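Local structure of metalloregulator ScaR (Streptococcus gordonii, 3HRS) at residues A[2-7]-A[41-46]; A[71-76]-A[126-131]; A[89-94]-A[159-164]; A[152-157]-A[176-181]. The protein acts as a manganese-activated transcriptional repressor of the DtxR/MntR family, a homodimer that probably binds operator DNA in response to transition metal ions. All coordinates share one frame; numbering follows the deposited sequence.

Contact 1: A[2-7]-A[41-46]; sequences PNKEDY and MKKLLA. With SO4 (sulfate ion), chain E.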
# COMPACT_ATOMS: atom_id res chain seq x y z
N PRO A 2 18.67 5.11 -0.15
CA PRO A 2 19.04 3.76 0.30
C PRO A 2 19.10 3.63 1.83
O PRO A 2 19.98 4.20 2.49
CB PRO A 2 20.45 3.56 -0.28
CG PRO A 2 20.57 4.56 -1.36
CD PRO A 2 19.76 5.74 -0.92
N ASN A 3 18.14 2.89 2.38
CA ASN A 3 18.11 2.57 3.80
C ASN A 3 18.91 1.30 4.07
O ASN A 3 19.35 0.63 3.14
CB ASN A 3 16.67 2.38 4.27
CG ASN A 3 15.84 1.54 3.31
OD1 ASN A 3 16.35 0.59 2.71
ND2 ASN A 3 14.57 1.89 3.15
N LYS A 4 19.08 0.97 5.35
CA LYS A 4 19.91 -0.17 5.71
C LYS A 4 19.34 -1.47 5.13
O LYS A 4 20.06 -2.44 4.94
CB LYS A 4 20.15 -0.27 7.23
CG LYS A 4 18.95 -0.65 8.10
CD LYS A 4 19.41 -0.71 9.56
CE LYS A 4 18.28 -0.41 10.56
NZ LYS A 4 17.39 -1.58 10.82
N GLU A 5 18.05 -1.48 4.85
CA GLU A 5 17.45 -2.69 4.32
C GLU A 5 17.94 -2.93 2.89
O GLU A 5 18.13 -4.07 2.48
CB GLU A 5 15.92 -2.62 4.40
CG GLU A 5 15.38 -2.58 5.83
CD GLU A 5 13.88 -2.34 5.91
OE1 GLU A 5 13.10 -3.12 5.33
OE2 GLU A 5 13.48 -1.35 6.58
N ASP A 6 18.20 -1.85 2.16
CA ASP A 6 18.66 -1.96 0.77
C ASP A 6 20.10 -2.40 0.74
O ASP A 6 20.56 -2.99 -0.22
CB ASP A 6 18.54 -0.63 0.04
CG ASP A 6 17.13 -0.16 -0.07
OD1 ASP A 6 16.93 1.07 -0.04
OD2 ASP A 6 16.22 -1.01 -0.20
N TYR A 7 20.83 -2.09 1.80
CA TYR A 7 22.20 -2.52 1.88
C TYR A 7 22.26 -4.01 2.19
O TYR A 7 23.00 -4.75 1.55
CB TYR A 7 22.94 -1.71 2.95
CG TYR A 7 23.52 -0.41 2.46
CD1 TYR A 7 22.80 0.77 2.53
CD2 TYR A 7 24.80 -0.35 1.94
CE1 TYR A 7 23.34 1.97 2.09
CE2 TYR A 7 25.35 0.83 1.50
CZ TYR A 7 24.61 1.99 1.57
OH TYR A 7 25.17 3.17 1.13
N MET A 41 27.96 0.62 6.94
CA MET A 41 28.53 -0.55 7.59
C MET A 41 28.69 -0.30 9.09
O MET A 41 28.33 -1.16 9.90
CB MET A 41 29.86 -0.93 6.94
CG MET A 41 29.79 -1.23 5.45
SD MET A 41 28.66 -2.58 5.06
CE MET A 41 27.18 -1.66 4.74
N LYS A 42 29.24 0.85 9.48
CA LYS A 42 29.36 1.18 10.90
C LYS A 42 28.03 0.90 11.61
O LYS A 42 28.01 0.21 12.65
CB LYS A 42 29.76 2.65 11.12
CG LYS A 42 31.25 2.88 11.42
CD LYS A 42 31.47 4.16 12.25
CE LYS A 42 32.85 4.19 12.95
NZ LYS A 42 32.99 5.30 13.95
N LYS A 43 26.95 1.42 11.03
CA LYS A 43 25.60 1.26 11.58
C LYS A 43 25.18 -0.21 11.57
O LYS A 43 24.72 -0.74 12.60
CB LYS A 43 24.59 2.11 10.79
CG LYS A 43 23.14 2.02 11.27
CD LYS A 43 22.22 2.95 10.48
CE LYS A 43 20.76 2.89 10.96
NZ LYS A 43 19.85 3.76 10.14
N LEU A 44 25.35 -0.85 10.41
CA LEU A 44 25.11 -2.28 10.24
C LEU A 44 25.93 -3.12 11.23
O LEU A 44 25.39 -4.04 11.84
CB LEU A 44 25.39 -2.72 8.79
CG LEU A 44 24.18 -2.98 7.88
CD1 LEU A 44 22.87 -2.45 8.43
CD2 LEU A 44 24.40 -2.46 6.47
N LEU A 45 27.20 -2.80 11.41
CA LEU A 45 27.95 -3.47 12.48
C LEU A 45 27.30 -3.23 13.84
O LEU A 45 27.07 -4.16 14.59
CB LEU A 45 29.40 -3.00 12.54
CG LEU A 45 30.46 -3.68 11.70
CD1 LEU A 45 30.11 -5.14 11.50
CD2 LEU A 45 30.58 -2.97 10.39
N ALA A 46 27.02 -1.97 14.14
CA ALA A 46 26.52 -1.61 15.46
C ALA A 46 25.20 -2.28 15.77
O ALA A 46 24.92 -2.61 16.92
CB ALA A 46 26.40 -0.11 15.60
S SO4 E . 16.57 3.28 7.92
O1 SO4 E . 15.59 2.98 6.88
O2 SO4 E . 17.93 3.29 7.37
O3 SO4 E . 16.28 4.59 8.48
O4 SO4 E . 16.46 2.26 8.96
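Oxygen O2 of a bound sulfate is gripped from both helices at once. The backbone amide K4 N points at it from 3.3 Å in a fairly straight bond (N-H...O 162°), and from the facing helix K43 NZ reaches the same oxygen in a weaker bond of 3.4 Å. K43 gets there by being stretched to full length: CG is anti to the backbone N (chi1 180°) and every later torsion is extended too, so the chain runs straight out from helix 34-46. The K43 and K4 side chains cross at about a right angle, K43 CE lying 4.1 Å from K4 CD. The ammonium of K4 leads away from the partner segment, to a long, weak ion pair with E47.

Away from the sulfate the packing is apolar. L44 works with both methyls: CD1 lies 3.7 Å from K4 CB, while CD2 meets Y7 CB at 3.9 Å. M41 bends at chi2 and chi3, which brings its terminal CE within 3.9 Å of Y7 CD2, approaching the ring obliquely. I26 and M30 of helix 23-30 close over Y7, so this is part of the core of the winged helix-turn-helix domain, helix 4-13 packing on helix 34-46, probably the recognition helix. At the N-cap, N3 N donates to D6 OD1 from above the carboxylate plane.

An anion, probably from the crystallisation liquor, thus settles where a helix's first turn presents an amide N-H beside lysines; the positive potential expected there would suit it, while apolar contacts join the helices themselves.

Contact 2: A[71-76]-A[126-131]; sequences LYRKHR and GTIPAK. With SO4 (sulfate ion), chain C.
Two arginines of helix 62-84, R73 and R76, make the polar contacts with backbone carbonyls of the 126-131 loop. R76 is extended from CG to NE, with CG anti to the carbonyl carbon (chi1 -69°), which carries its guanidinium out to the loop. There NH1 donates to T127 O at 2.7 Å, in the carbonyl plane and on a lone pair, with the oxygen also in the guanidinium plane. NH2 of the same group points straight (168°) at sulfate O4, 3.2 Å off, and E137 adds a salt bridge to NH1. R73 NH1 has P129 O near the guanidinium plane, 2.9 Å away, but that oxygen is crowded in the model and its place is doubtful; the firmer partners of R73 are E110 and D113 of helix 106-115, both salt-bridged to NH2.

This is the metal-binding and dimerisation region of the DtxR/MntR fold, and R76 stands beside C122 and E79, zinc ligands of a site empty in this chain.

The R76 guanidinium is sandwiched between G126 CA, 3.6 Å above one face, and Y72 CD1 over the other; with the in-plane bonds this would limit its rotation.

Apolar contacts fill in between the arginines. I128 CG1 packs 3.7 Å from R76 CB, and P129 CG meets R73 CG at 4.1 Å.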
# COMPACT_ATOMS: atom_id res chain seq x y z
N LEU A 71 12.51 -8.62 4.39
CA LEU A 71 12.63 -7.85 3.16
C LEU A 71 12.09 -8.65 1.97
O LEU A 71 11.38 -8.13 1.10
CB LEU A 71 14.09 -7.54 2.90
CG LEU A 71 14.54 -6.32 3.66
CD1 LEU A 71 16.00 -6.05 3.32
CD2 LEU A 71 13.63 -5.13 3.31
N TYR A 72 12.46 -9.92 1.93
CA TYR A 72 12.10 -10.73 0.81
C TYR A 72 10.61 -11.09 0.90
O TYR A 72 9.91 -11.08 -0.14
CB TYR A 72 13.02 -11.94 0.72
CG TYR A 72 14.27 -11.69 -0.10
CD1 TYR A 72 14.25 -11.82 -1.47
CD2 TYR A 72 15.46 -11.36 0.50
CE1 TYR A 72 15.39 -11.61 -2.23
CE2 TYR A 72 16.61 -11.15 -0.25
CZ TYR A 72 16.57 -11.27 -1.62
OH TYR A 72 17.70 -11.06 -2.37
N ARG A 73 10.12 -11.35 2.12
CA ARG A 73 8.67 -11.55 2.32
C ARG A 73 7.90 -10.37 1.77
O ARG A 73 7.02 -10.53 0.90
CB ARG A 73 8.28 -11.77 3.77
CG ARG A 73 8.04 -13.21 4.10
CD ARG A 73 7.78 -13.40 5.59
NE ARG A 73 6.41 -13.08 5.99
CZ ARG A 73 5.36 -13.87 5.75
NH1 ARG A 73 5.49 -15.01 5.08
NH2 ARG A 73 4.17 -13.50 6.17
N LYS A 74 8.24 -9.18 2.27
CA LYS A 74 7.53 -7.96 1.93
C LYS A 74 7.50 -7.79 0.42
O LYS A 74 6.42 -7.71 -0.20
CB LYS A 74 8.20 -6.76 2.59
CG LYS A 74 7.30 -5.57 2.79
CD LYS A 74 8.08 -4.27 2.89
CE LYS A 74 8.44 -3.91 4.33
NZ LYS A 74 9.81 -4.28 4.73
N HIS A 75 8.69 -7.81 -0.16
CA HIS A 75 8.89 -7.63 -1.59
C HIS A 75 8.22 -8.68 -2.49
O HIS A 75 7.59 -8.33 -3.49
CB HIS A 75 10.37 -7.66 -1.86
CG HIS A 75 10.70 -7.64 -3.31
ND1 HIS A 75 10.62 -6.51 -4.08
CD2 HIS A 75 11.14 -8.63 -4.13
CE1 HIS A 75 11.00 -6.78 -5.31
NE2 HIS A 75 11.32 -8.06 -5.37
N ARG A 76 8.36 -9.96 -2.14
CA ARG A 76 7.69 -10.99 -2.92
C ARG A 76 6.17 -11.08 -2.67
O ARG A 76 5.43 -11.37 -3.59
CB ARG A 76 8.38 -12.36 -2.78
CG ARG A 76 9.74 -12.36 -3.46
CD ARG A 76 10.72 -13.42 -2.95
NE ARG A 76 12.00 -13.24 -3.64
CZ ARG A 76 13.04 -14.08 -3.56
NH1 ARG A 76 12.96 -15.19 -2.84
NH2 ARG A 76 14.15 -13.80 -4.23
N GLY A 126 11.05 -16.92 -7.24
CA GLY A 126 11.61 -16.59 -5.95
C GLY A 126 10.74 -17.18 -4.86
O GLY A 126 9.49 -17.06 -4.89
N THR A 127 11.40 -17.82 -3.90
CA THR A 127 10.70 -18.44 -2.79
C THR A 127 10.29 -17.42 -1.71
O THR A 127 10.93 -16.39 -1.55
CB THR A 127 11.55 -19.54 -2.17
OG1 THR A 127 11.10 -19.77 -0.83
CG2 THR A 127 12.96 -19.07 -2.12
N ILE A 128 9.20 -17.71 -0.99
CA ILE A 128 8.64 -16.79 0.00
C ILE A 128 8.58 -17.38 1.40
O ILE A 128 7.63 -18.06 1.77
CB ILE A 128 7.21 -16.39 -0.33
CG1 ILE A 128 7.11 -15.69 -1.68
CG2 ILE A 128 6.70 -15.40 0.68
CD1 ILE A 128 5.66 -15.35 -2.03
N PRO A 129 9.58 -17.07 2.20
CA PRO A 129 9.72 -17.61 3.55
C PRO A 129 8.59 -17.19 4.50
O PRO A 129 8.08 -16.09 4.39
CB PRO A 129 11.05 -17.00 4.01
CG PRO A 129 11.16 -15.75 3.23
CD PRO A 129 10.68 -16.16 1.87
N ALA A 130 8.24 -18.05 5.44
CA ALA A 130 7.25 -17.74 6.47
C ALA A 130 7.73 -16.61 7.38
O ALA A 130 8.94 -16.43 7.53
CB ALA A 130 6.97 -18.98 7.29
N LYS A 131 6.81 -15.88 8.01
CA LYS A 131 7.28 -14.94 9.06
C LYS A 131 8.32 -15.63 9.96
O LYS A 131 8.06 -16.71 10.48
CB LYS A 131 6.14 -14.43 9.93
CG LYS A 131 6.49 -13.18 10.74
CD LYS A 131 5.37 -12.77 11.72
CE LYS A 131 5.93 -12.25 13.07
NZ LYS A 131 7.12 -13.06 13.62
S SO4 C . 15.88 -11.87 -6.83
O1 SO4 C . 15.56 -13.16 -7.47
O2 SO4 C . 16.92 -12.11 -5.83
O3 SO4 C . 16.38 -10.90 -7.81
O4 SO4 C . 14.67 -11.34 -6.18

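Contact 3: A[89-94]-A[159-164]; sequences TTEEIH and DNFDLL. With SO4 (sulfate ion), chain D; SO4 (sulfate ion), chain C.
The first turns of helices 90-101 and 161-168 face each other through a stacked aromatic pair, H94 on F161, which joins the dimerisation region to the FeoA domain. The rings lie face to face, planes 11° apart and centroids separated by 3.9 Å. F161 CD2 sits over the centre of the imidazole, whereas H94 CG is displaced toward the rim of the phenyl. In both residues CG is anti to the backbone N (175° in H94, 171° in F161), which throws each ring out from its helix into the gap. H94 CB adds a CH-pi contact over the same phenyl.

T90 approaches F161 differently: its CG2 touches the ring edge, 3.8 Å from CD1, and also reaches L164 CB at 4.2 Å. T90 OG1 ties the helices a second time through a hydrogen bond to E168.

Both helices start with a capped end. T89 and E92 form a capping box, E92 N donating to T89 OG1 at 3.1 Å, and N160 OD1 accepts weakly from D162 N. The loop leading into the second helix carries D159, a ligand of the zinc site with E79, C122 and H124, here without its metal. D159 OD2 is probably hydrogen-bonded to H75 NE2, and D159 N holds O3 of one sulfate at 2.8 Å. O2 of the other sulfate takes a weak bond from F161 N.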
# COMPACT_ATOMS: atom_id res chain seq x y z
N THR A 89 1.68 -4.92 -14.71
CA THR A 89 2.67 -5.33 -15.70
C THR A 89 4.04 -5.04 -15.18
O THR A 89 4.23 -4.15 -14.35
CB THR A 89 2.58 -4.53 -17.02
OG1 THR A 89 2.95 -3.17 -16.77
CG2 THR A 89 1.17 -4.59 -17.62
N THR A 90 5.00 -5.78 -15.70
CA THR A 90 6.39 -5.56 -15.37
C THR A 90 6.77 -4.10 -15.24
O THR A 90 7.42 -3.70 -14.25
CB THR A 90 7.26 -6.25 -16.40
OG1 THR A 90 7.17 -7.67 -16.19
CG2 THR A 90 8.70 -5.81 -16.24
N GLU A 91 6.36 -3.29 -16.21
CA GLU A 91 6.67 -1.86 -16.16
C GLU A 91 5.96 -1.19 -14.98
O GLU A 91 6.57 -0.43 -14.23
CB GLU A 91 6.28 -1.18 -17.47
CG GLU A 91 7.06 0.10 -17.74
CD GLU A 91 6.84 0.63 -19.15
OE1 GLU A 91 5.72 1.11 -19.44
OE2 GLU A 91 7.79 0.57 -19.96
N GLU A 92 4.68 -1.47 -14.83
CA GLU A 92 3.92 -0.92 -13.72
C GLU A 92 4.60 -1.26 -12.40
O GLU A 92 4.78 -0.40 -11.52
CB GLU A 92 2.47 -1.43 -13.75
CG GLU A 92 1.67 -0.88 -14.93
CD GLU A 92 0.39 -1.64 -15.22
OE1 GLU A 92 -0.50 -1.07 -15.89
OE2 GLU A 92 0.26 -2.81 -14.79
N ILE A 93 4.99 -2.51 -12.25
CA ILE A 93 5.61 -2.96 -11.01
C ILE A 93 6.90 -2.22 -10.75
O ILE A 93 7.17 -1.79 -9.64
CB ILE A 93 5.87 -4.46 -11.03
CG1 ILE A 93 4.55 -5.19 -10.76
CG2 ILE A 93 6.87 -4.82 -9.97
CD1 ILE A 93 4.65 -6.69 -10.83
N HIS A 94 7.68 -2.04 -11.81
CA HIS A 94 8.90 -1.24 -11.75
C HIS A 94 8.68 0.21 -11.31
O HIS A 94 9.55 0.82 -10.70
CB HIS A 94 9.58 -1.25 -13.11
CG HIS A 94 10.78 -0.36 -13.19
ND1 HIS A 94 11.92 -0.60 -12.45
CD2 HIS A 94 11.02 0.76 -13.90
CE1 HIS A 94 12.81 0.34 -12.71
NE2 HIS A 94 12.29 1.18 -13.58
N ASP A 159 14.78 -10.61 -10.11
CA ASP A 159 13.72 -9.62 -10.26
C ASP A 159 14.07 -8.44 -11.18
O ASP A 159 13.19 -7.83 -11.76
CB ASP A 159 13.29 -9.10 -8.89
CG ASP A 159 11.81 -9.18 -8.70
OD1 ASP A 159 11.10 -9.24 -9.73
OD2 ASP A 159 11.34 -9.22 -7.54
N ASN A 160 15.36 -8.12 -11.29
CA ASN A 160 15.88 -7.05 -12.14
C ASN A 160 15.04 -6.60 -13.39
O ASN A 160 14.82 -7.37 -14.35
CB ASN A 160 17.31 -7.43 -12.55
CG ASN A 160 18.04 -6.30 -13.23
OD1 ASN A 160 17.70 -5.12 -13.05
ND2 ASN A 160 19.07 -6.64 -14.00
N PHE A 161 14.61 -5.34 -13.38
CA PHE A 161 13.73 -4.81 -14.42
C PHE A 161 14.35 -4.85 -15.81
O PHE A 161 13.63 -4.96 -16.83
CB PHE A 161 13.29 -3.37 -14.09
CG PHE A 161 12.57 -2.69 -15.22
CD1 PHE A 161 11.40 -3.23 -15.73
CD2 PHE A 161 13.06 -1.53 -15.78
CE1 PHE A 161 10.74 -2.61 -16.79
CE2 PHE A 161 12.41 -0.92 -16.83
CZ PHE A 161 11.24 -1.46 -17.33
N ASP A 162 15.67 -4.74 -15.87
CA ASP A 162 16.33 -4.77 -17.15
C ASP A 162 16.42 -6.21 -17.62
O ASP A 162 16.22 -6.52 -18.79
CB ASP A 162 17.70 -4.11 -17.08
CG ASP A 162 17.63 -2.60 -17.25
OD1 ASP A 162 18.67 -1.93 -17.07
OD2 ASP A 162 16.53 -2.08 -17.57
N LEU A 163 16.68 -7.11 -16.68
CA LEU A 163 16.72 -8.52 -17.00
C LEU A 163 15.36 -8.98 -17.47
O LEU A 163 15.27 -9.64 -18.50
CB LEU A 163 17.16 -9.33 -15.79
CG LEU A 163 17.22 -10.84 -15.99
CD1 LEU A 163 18.24 -11.14 -17.04
CD2 LEU A 163 17.58 -11.54 -14.68
N LEU A 164 14.30 -8.63 -16.74
CA LEU A 164 12.97 -9.06 -17.14
C LEU A 164 12.70 -8.60 -18.56
O LEU A 164 12.27 -9.39 -19.41
CB LEU A 164 11.90 -8.54 -16.19
CG LEU A 164 11.41 -9.41 -15.02
CD1 LEU A 164 12.37 -10.51 -14.64
CD2 LEU A 164 11.16 -8.56 -13.81
S SO4 D . 14.83 -2.91 -10.38
O1 SO4 D . 14.49 -1.64 -9.74
O2 SO4 D . 13.66 -3.35 -11.14
O3 SO4 D . 15.99 -2.71 -11.25
O4 SO4 D . 15.15 -3.92 -9.37
S SO4 C . 15.88 -11.87 -6.83
O1 SO4 C . 15.56 -13.16 -7.47
O2 SO4 C . 16.92 -12.11 -5.83
O3 SO4 C . 16.38 -10.90 -7.81
O4 SO4 C . 14.67 -11.34 -6.18

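Contact 4: A[152-157]-A[176-181]; sequences YILARV and KTIRFL. With SO4 (sulfate ion), chain C.
The side chains of Y152 and F180 lie side by side, pointing the same way, and touch where F180 CB comes 4.0 Å from Y152 CD1, oblique to the tyrosine ring. Y152 CG, anti to the carbonyl carbon (chi1 -88°), places the ring there, and its OH is held elsewhere, on the carbonyl of E148. At the far end of strand 150-157 the R156 guanidinium makes a cation-pi contact with Y210, gives NH2 to H139 O, and sends NH1 obliquely to sulfate O1 in a weak bond.

Between the strands the backbone does most of the joining. Y152 and I178 are an antiparallel hydrogen-bonded pair: I178 N donates to Y152 O at 2.7 Å, and Y152 N returns a weak bond to I178 O. I153 and T177 follow as a non-hydrogen-bonded pair, and beyond them L154 N reaches K176 O at 3.2 Å.

Y152 CB meets I178 CG2 at 4.1 Å and L154 CB lies 4.3 Å from I178 CG1, both on the buried side, where L192 and V194 cover I178 while I209 and V211 cover L154. I153 and T177 occupy the other, exposed face. The strand segments run at 121° to each other and part past L154; on the other side of strand 150-157, A155 and R156 both face Y210 of strand 209-212, a classic beta bulge.

In this antiparallel sheet of the SH3-like FeoA domain, the pairing is therefore short: three backbone bonds and one greasy face hold the strands at the Y152 end, while R156, at the diverging end, finds its partners away from strand 177-184.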
# COMPACT_ATOMS: atom_id res chain seq x y z
N TYR A 152 15.29 -28.53 -19.73
CA TYR A 152 15.33 -27.85 -18.44
C TYR A 152 14.07 -27.00 -18.22
O TYR A 152 13.50 -26.46 -19.18
CB TYR A 152 16.55 -26.93 -18.37
CG TYR A 152 17.83 -27.58 -17.87
CD1 TYR A 152 18.69 -28.25 -18.73
CD2 TYR A 152 18.19 -27.49 -16.53
CE1 TYR A 152 19.87 -28.83 -18.27
CE2 TYR A 152 19.36 -28.07 -16.06
CZ TYR A 152 20.20 -28.74 -16.93
OH TYR A 152 21.37 -29.30 -16.46
N ILE A 153 13.62 -26.88 -16.97
CA ILE A 153 12.59 -25.89 -16.66
C ILE A 153 13.24 -24.57 -16.27
O ILE A 153 14.20 -24.55 -15.50
CB ILE A 153 11.70 -26.29 -15.48
CG1 ILE A 153 11.51 -27.79 -15.40
CG2 ILE A 153 10.36 -25.60 -15.59
CD1 ILE A 153 10.64 -28.20 -14.19
N LEU A 154 12.71 -23.47 -16.79
CA LEU A 154 13.17 -22.16 -16.37
C LEU A 154 12.47 -21.79 -15.08
O LEU A 154 11.39 -21.20 -15.09
CB LEU A 154 12.84 -21.12 -17.43
CG LEU A 154 13.53 -19.80 -17.16
CD1 LEU A 154 14.83 -20.11 -16.48
CD2 LEU A 154 13.76 -19.07 -18.47
N ALA A 155 13.09 -22.14 -13.95
CA ALA A 155 12.38 -22.11 -12.67
C ALA A 155 12.36 -20.76 -11.97
O ALA A 155 11.34 -20.39 -11.39
CB ALA A 155 12.89 -23.18 -11.75
N ARG A 156 13.47 -20.02 -12.01
CA ARG A 156 13.47 -18.67 -11.44
C ARG A 156 14.32 -17.70 -12.26
O ARG A 156 15.17 -18.11 -13.03
CB ARG A 156 13.93 -18.69 -9.97
CG ARG A 156 14.34 -17.35 -9.42
CD ARG A 156 14.57 -17.38 -7.90
NE ARG A 156 15.84 -17.96 -7.50
CZ ARG A 156 16.74 -17.34 -6.73
NH1 ARG A 156 16.52 -16.10 -6.30
NH2 ARG A 156 17.86 -17.95 -6.40
N VAL A 157 14.05 -16.41 -12.11
CA VAL A 157 14.85 -15.38 -12.73
C VAL A 157 14.97 -14.29 -11.69
O VAL A 157 14.10 -14.16 -10.83
CB VAL A 157 14.18 -14.78 -13.97
CG1 VAL A 157 13.69 -15.87 -14.88
CG2 VAL A 157 13.02 -13.90 -13.56
N LYS A 176 8.35 -21.83 -18.91
CA LYS A 176 8.64 -22.43 -20.22
C LYS A 176 9.75 -23.47 -20.11
O LYS A 176 10.52 -23.47 -19.16
CB LYS A 176 9.01 -21.38 -21.27
CG LYS A 176 7.80 -20.76 -21.95
CD LYS A 176 8.16 -19.48 -22.69
CE LYS A 176 7.04 -18.45 -22.54
NZ LYS A 176 7.45 -17.09 -22.99
N THR A 177 9.81 -24.34 -21.10
CA THR A 177 10.82 -25.38 -21.12
C THR A 177 11.98 -24.92 -21.99
O THR A 177 11.82 -24.12 -22.91
CB THR A 177 10.26 -26.73 -21.64
OG1 THR A 177 8.87 -26.83 -21.29
CG2 THR A 177 11.03 -27.89 -21.02
N ILE A 178 13.16 -25.44 -21.69
CA ILE A 178 14.40 -24.87 -22.19
C ILE A 178 15.36 -25.99 -22.55
O ILE A 178 15.60 -26.88 -21.73
CB ILE A 178 15.01 -23.95 -21.10
CG1 ILE A 178 14.43 -22.54 -21.22
CG2 ILE A 178 16.52 -23.89 -21.19
CD1 ILE A 178 14.36 -22.04 -22.65
N ARG A 179 15.87 -25.97 -23.78
CA ARG A 179 16.92 -26.90 -24.17
C ARG A 179 18.28 -26.22 -24.06
O ARG A 179 18.59 -25.30 -24.82
CB ARG A 179 16.72 -27.38 -25.60
CG ARG A 179 15.54 -28.31 -25.86
CD ARG A 179 15.58 -28.76 -27.33
NE ARG A 179 14.43 -29.56 -27.74
CZ ARG A 179 14.07 -29.76 -29.01
NH1 ARG A 179 14.78 -29.21 -29.99
NH2 ARG A 179 13.01 -30.51 -29.30
N PHE A 180 19.09 -26.68 -23.11
CA PHE A 180 20.47 -26.23 -22.96
C PHE A 180 21.35 -26.98 -23.96
O PHE A 180 21.35 -28.21 -23.97
CB PHE A 180 20.96 -26.54 -21.55
CG PHE A 180 22.32 -25.97 -21.24
CD1 PHE A 180 22.75 -24.79 -21.82
CD2 PHE A 180 23.16 -26.61 -20.33
CE1 PHE A 180 24.00 -24.26 -21.52
CE2 PHE A 180 24.41 -26.08 -20.03
CZ PHE A 180 24.83 -24.91 -20.62
N LEU A 181 22.09 -26.25 -24.78
CA LEU A 181 23.00 -26.88 -25.74
C LEU A 181 24.45 -26.80 -25.27
O LEU A 181 25.36 -27.07 -26.04
CB LEU A 181 22.87 -26.24 -27.12
CG LEU A 181 21.43 -26.18 -27.65
CD1 LEU A 181 21.34 -25.29 -28.87
CD2 LEU A 181 20.93 -27.58 -27.94
S SO4 C . 15.88 -11.87 -6.83
O1 SO4 C . 15.56 -13.16 -7.47
O2 SO4 C . 16.92 -12.11 -5.83
O3 SO4 C . 16.38 -10.90 -7.81
O4 SO4 C . 14.67 -11.34 -6.18

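Contacts 1 and 2 are mostly buried, contact 4 partly so, and contact 3 lies at the surface. Contact 1 is helix on helix inside the DNA-binding region, largely apolar. Contact 2 sets a helix against an irregular loop, so arginines and carbonyls replace much of the grease. Contact 3 bridges the dimerisation region and the FeoA domain with an aromatic stack, while contact 4 is backbone pairing within FeoA. Contacts 2, 3 and 4 converge on one sulfate, through R76, the backbone N of D159 and, weakly, R156, and H75 links contact 2 to D159 of contact 3. L164 packs on V157, joining contacts 3 and 4, and E5 approaches K74 between contacts 1 and 2.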